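Local coordinates for uronate isomerase (Caulobacter crescentus, PDB 2Q01), which catalyses the isomerisation of D-glucuronate to D-fructuronate and of D-galacturonate to D-tagaturonate in sugar-acid metabolism, at residues 68-78 / 102-110. Residues are numbered along the deposited sequence; the frame is centred on the assembly and turned at random.
With K (potassium ion), chain D.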
loop_
_atom_site.group_PDB
_atom_site.type_symbol
_atom_site.label_atom_id
_atom_site.label_comp_id
_atom_site.label_asym_id
_atom_site.label_seq_id
_atom_site.Cartn_x
_atom_site.Cartn_y
_atom_site.Cartn_z
ATOM N N TYR B 68 18.294 12.058 -10.508
ATOM C CA TYR B 68 18.322 11.172 -9.332
ATOM C C TYR B 68 19.416 11.585 -8.348
ATOM O O TYR B 68 19.234 11.495 -7.127
ATOM C CB TYR B 68 18.581 9.720 -9.746
ATOM C CG TYR B 68 17.408 8.993 -10.354
ATOM C CD1 TYR B 68 17.123 9.103 -11.717
ATOM C CD2 TYR B 68 16.597 8.168 -9.573
ATOM C CE1 TYR B 68 16.046 8.426 -12.285
ATOM C CE2 TYR B 68 15.519 7.485 -10.131
ATOM C CZ TYR B 68 15.250 7.619 -11.487
ATOM O OH TYR B 68 14.188 6.946 -12.045
ATOM N N LEU B 69 20.546 12.036 -8.893
ATOM C CA LEU B 69 21.698 12.418 -8.088
ATOM C C LEU B 69 21.572 13.810 -7.489
ATOM O O LEU B 69 21.683 13.958 -6.272
ATOM C CB LEU B 69 23.005 12.278 -8.880
ATOM C CG LEU B 69 23.410 10.862 -9.314
ATOM C CD1 LEU B 69 24.808 10.874 -9.898
ATOM C CD2 LEU B 69 23.314 9.841 -8.176
ATOM N N PHE B 70 21.328 14.825 -8.318
ATOM C CA PHE B 70 21.265 16.185 -7.777
ATOM C C PHE B 70 20.044 16.506 -6.898
ATOM O O PHE B 70 20.107 17.419 -6.085
ATOM C CB PHE B 70 21.615 17.295 -8.799
ATOM C CG PHE B 70 20.691 17.399 -9.991
ATOM C CD1 PHE B 70 21.155 17.065 -11.259
ATOM C CD2 PHE B 70 19.400 17.913 -9.868
ATOM C CE1 PHE B 70 20.333 17.186 -12.379
ATOM C CE2 PHE B 70 18.566 18.033 -10.982
ATOM C CZ PHE B 70 19.035 17.674 -12.237
ATOM N N ARG B 71 18.961 15.753 -7.065
ATOM C CA ARG B 71 17.845 15.809 -6.128
ATOM C C ARG B 71 18.327 15.683 -4.686
ATOM O O ARG B 71 18.166 16.603 -3.882
ATOM C CB ARG B 71 16.828 14.708 -6.440
ATOM C CG ARG B 71 15.676 15.160 -7.322
ATOM C CD ARG B 71 14.708 14.019 -7.592
ATOM N NE ARG B 71 14.210 13.421 -6.357
ATOM C CZ ARG B 71 13.037 13.714 -5.805
ATOM N NH1 ARG B 71 12.665 13.121 -4.679
ATOM N NH2 ARG B 71 12.235 14.602 -6.378
ATOM N N MET B 72 18.920 14.538 -4.366
ATOM C CA MET B 72 19.427 14.270 -3.018
ATOM C C MET B 72 20.310 15.388 -2.505
ATOM O O MET B 72 20.183 15.806 -1.357
ATOM C CB MET B 72 20.248 12.974 -2.963
ATOM C CG MET B 72 19.528 11.719 -2.491
ATOM S SD MET B 72 18.848 11.661 -0.818
ATOM C CE MET B 72 19.894 12.758 0.105
ATOM N N LEU B 73 21.221 15.856 -3.353
ATOM C CA LEU B 73 22.124 16.919 -2.957
ATOM C C LEU B 73 21.359 18.220 -2.736
ATOM O O LEU B 73 21.512 18.839 -1.683
ATOM C CB LEU B 73 23.290 17.065 -3.941
ATOM C CG LEU B 73 24.456 16.102 -3.665
ATOM C CD1 LEU B 73 24.380 14.874 -4.537
ATOM C CD2 LEU B 73 25.782 16.787 -3.889
ATOM N N TYR B 74 20.488 18.588 -3.682
ATOM C CA TYR B 74 19.621 19.770 -3.533
ATOM C C TYR B 74 18.751 19.674 -2.289
ATOM O O TYR B 74 18.482 20.674 -1.620
ATOM C CB TYR B 74 18.730 19.975 -4.757
ATOM C CG TYR B 74 17.890 21.231 -4.705
ATOM C CD1 TYR B 74 18.472 22.487 -4.843
ATOM C CD2 TYR B 74 16.512 21.163 -4.527
ATOM C CE1 TYR B 74 17.707 23.640 -4.805
ATOM C CE2 TYR B 74 15.738 22.313 -4.489
ATOM C CZ TYR B 74 16.341 23.547 -4.631
ATOM O OH TYR B 74 15.583 24.691 -4.593
ATOM N N SER B 75 18.340 18.451 -1.983
ATOM C CA SER B 75 17.552 18.156 -0.802
ATOM C C SER B 75 18.303 18.380 0.502
ATOM O O SER B 75 17.679 18.440 1.566
ATOM C CB SER B 75 17.028 16.717 -0.860
ATOM O OG SER B 75 17.904 15.805 -0.213
ATOM N N GLN B 76 19.625 18.489 0.431
ATOM C CA GLN B 76 20.446 18.582 1.631
ATOM C C GLN B 76 21.191 19.914 1.754
ATOM O O GLN B 76 22.050 20.075 2.623
ATOM C CB GLN B 76 21.400 17.389 1.703
ATOM C CG GLN B 76 20.720 16.090 2.130
ATOM C CD GLN B 76 20.603 15.952 3.644
ATOM O OE1 GLN B 76 21.514 16.321 4.391
ATOM N NE2 GLN B 76 19.486 15.408 4.099
ATOM N N GLY B 77 20.849 20.866 0.888
ATOM C CA GLY B 77 21.382 22.226 0.980
ATOM C C GLY B 77 22.364 22.634 -0.104
ATOM O O GLY B 77 22.898 23.746 -0.074
ATOM N N VAL B 78 22.605 21.741 -1.059
ATOM C CA VAL B 78 23.546 22.008 -2.147
ATOM C C VAL B 78 22.832 22.760 -3.275
ATOM O O VAL B 78 21.713 22.403 -3.642
ATOM C CB VAL B 78 24.188 20.691 -2.682
ATOM C CG1 VAL B 78 25.258 20.979 -3.725
ATOM C CG2 VAL B 78 24.781 19.874 -1.543
ATOM N N VAL B 102 32.136 18.169 -4.674
ATOM C CA VAL B 102 30.957 18.349 -3.816
ATOM C C VAL B 102 30.119 17.071 -3.784
ATOM O O VAL B 102 29.661 16.651 -2.720
ATOM C CB VAL B 102 30.095 19.568 -4.260
ATOM C CG1 VAL B 102 28.824 19.686 -3.421
ATOM C CG2 VAL B 102 30.893 20.855 -4.152
ATOM N N PHE B 103 29.943 16.455 -4.952
ATOM C CA PHE B 103 29.237 15.181 -5.063
ATOM C C PHE B 103 29.929 14.074 -4.273
ATOM O O PHE B 103 29.273 13.316 -3.551
ATOM C CB PHE B 103 29.101 14.760 -6.526
ATOM C CG PHE B 103 28.647 13.342 -6.706
ATOM C CD1 PHE B 103 27.356 12.958 -6.352
ATOM C CD2 PHE B 103 29.511 12.383 -7.222
ATOM C CE1 PHE B 103 26.936 11.644 -6.508
ATOM C CE2 PHE B 103 29.096 11.065 -7.381
ATOM C CZ PHE B 103 27.807 10.698 -7.024
ATOM N N ALA B 104 31.248 13.984 -4.434
ATOM C CA ALA B 104 32.063 12.984 -3.757
ATOM C C ALA B 104 31.963 13.120 -2.242
ATOM O O ALA B 104 31.800 12.115 -1.540
ATOM C CB ALA B 104 33.495 13.100 -4.195
ATOM N N SER B 105 32.020 14.365 -1.759
ATOM C CA SER B 105 31.904 14.682 -0.326
ATOM C C SER B 105 30.504 14.441 0.236
ATOM O O SER B 105 30.308 14.446 1.454
ATOM C CB SER B 105 32.313 16.129 -0.064
ATOM O OG SER B 105 33.638 16.366 -0.502
ATOM N N HIS B 106 29.541 14.235 -0.660
ATOM C CA HIS B 106 28.155 13.985 -0.290
ATOM C C HIS B 106 27.641 12.641 -0.816
ATOM O O HIS B 106 26.438 12.387 -0.802
ATOM C CB HIS B 106 27.265 15.126 -0.787
ATOM C CG HIS B 106 27.437 16.397 -0.021
ATOM N ND1 HIS B 106 28.102 17.490 -0.533
ATOM C CD2 HIS B 106 27.035 16.749 1.222
ATOM C CE1 HIS B 106 28.097 18.464 0.360
ATOM N NE2 HIS B 106 27.458 18.040 1.435
ATOM N N PHE B 107 28.558 11.785 -1.261
ATOM C CA PHE B 107 28.207 10.473 -1.814
ATOM C C PHE B 107 27.602 9.532 -0.763
ATOM O O PHE B 107 26.842 8.631 -1.106
ATOM C CB PHE B 107 29.424 9.849 -2.516
ATOM C CG PHE B 107 29.127 8.569 -3.256
ATOM C CD1 PHE B 107 28.057 8.490 -4.149
ATOM C CD2 PHE B 107 29.927 7.442 -3.068
ATOM C CE1 PHE B 107 27.779 7.304 -4.831
ATOM C CE2 PHE B 107 29.663 6.255 -3.750
ATOM C CZ PHE B 107 28.586 6.188 -4.635
ATOM N N TYR B 108 27.916 9.777 0.513
ATOM C CA TYR B 108 27.338 9.041 1.655
ATOM C C TYR B 108 25.801 9.129 1.742
ATOM O O TYR B 108 25.153 8.255 2.313
ATOM C CB TYR B 108 27.973 9.519 2.974
ATOM C CG TYR B 108 27.545 10.906 3.416
ATOM C CD1 TYR B 108 28.152 12.044 2.887
ATOM C CD2 TYR B 108 26.536 11.082 4.365
ATOM C CE1 TYR B 108 27.765 13.314 3.282
ATOM C CE2 TYR B 108 26.143 12.354 4.769
ATOM C CZ TYR B 108 26.760 13.464 4.217
ATOM O OH TYR B 108 26.390 14.732 4.596
ATOM N N LEU B 109 25.234 10.186 1.168
ATOM C CA LEU B 109 23.789 10.386 1.194
ATOM C C LEU B 109 23.051 9.225 0.533
ATOM O O LEU B 109 21.929 8.891 0.913
ATOM C CB LEU B 109 23.419 11.702 0.508
ATOM C CG LEU B 109 23.139 12.891 1.429
ATOM C CD1 LEU B 109 23.870 12.728 2.754
ATOM C CD2 LEU B 109 23.531 14.197 0.754
ATOM N N PHE B 110 23.692 8.614 -0.458
ATOM C CA PHE B 110 23.065 7.571 -1.268
ATOM C C PHE B 110 23.084 6.163 -0.654
ATOM O O PHE B 110 22.720 5.193 -1.314
ATOM C CB PHE B 110 23.672 7.577 -2.672
ATOM C CG PHE B 110 23.491 8.885 -3.395
ATOM C CD1 PHE B 110 24.506 9.838 -3.407
ATOM C CD2 PHE B 110 22.299 9.169 -4.053
ATOM C CE1 PHE B 110 24.338 11.051 -4.069
ATOM C CE2 PHE B 110 22.122 10.378 -4.719
ATOM C CZ PHE B 110 23.141 11.320 -4.728
HETATM K K K D . 15.181 17.316 2.767
HETATM O O HOH W 1 16.693 18.398 4.626
#
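The carbonyl oxygen of L73 takes two backbone N-H groups, from Q76 and V78, which arrive from opposite faces of its plane; Q76 N lies 2.9 Å from L73 O. This double grip ties the turn of 74-77 back onto the helix and brings V78 round to segment 102-110. The two methyls of L73 part: CD2 packs 3.8 Å from H106 CB, while CD1 lies at the edges of the F103 and F110 rings, near the plane of each. F110 also turns its edge to the helix backbone, with CZ 3.4 Å from L69 O, and the L69 side chain crosses that of F110 at about a right angle, touching it through CD2. These helices belong to the largely helical region between the parallel barrel strands 37-39 and 165-169 of this TIM-barrel enzyme, and helix 114-126 covers L69 and F103. With CG1 of V78 anti to its backbone N (chi1 -175°), that methyl meets V102 CG1 tip to tip at 3.8 Å, while CG2 sits over one face of H106 in a CH-pi contact, 18° off the ring normal. H106 ND1 donates to V102 O at 2.8 Å, which restrains the ring's rotation. M72, bent at chi2 and chi3, brings CE within 3.5 Å of L109 CG. In the turn of 74-77, S75 O binds potassium at 3.0 Å, a site completed by A375, Y378, L381 and N411 of the second subunit and a water.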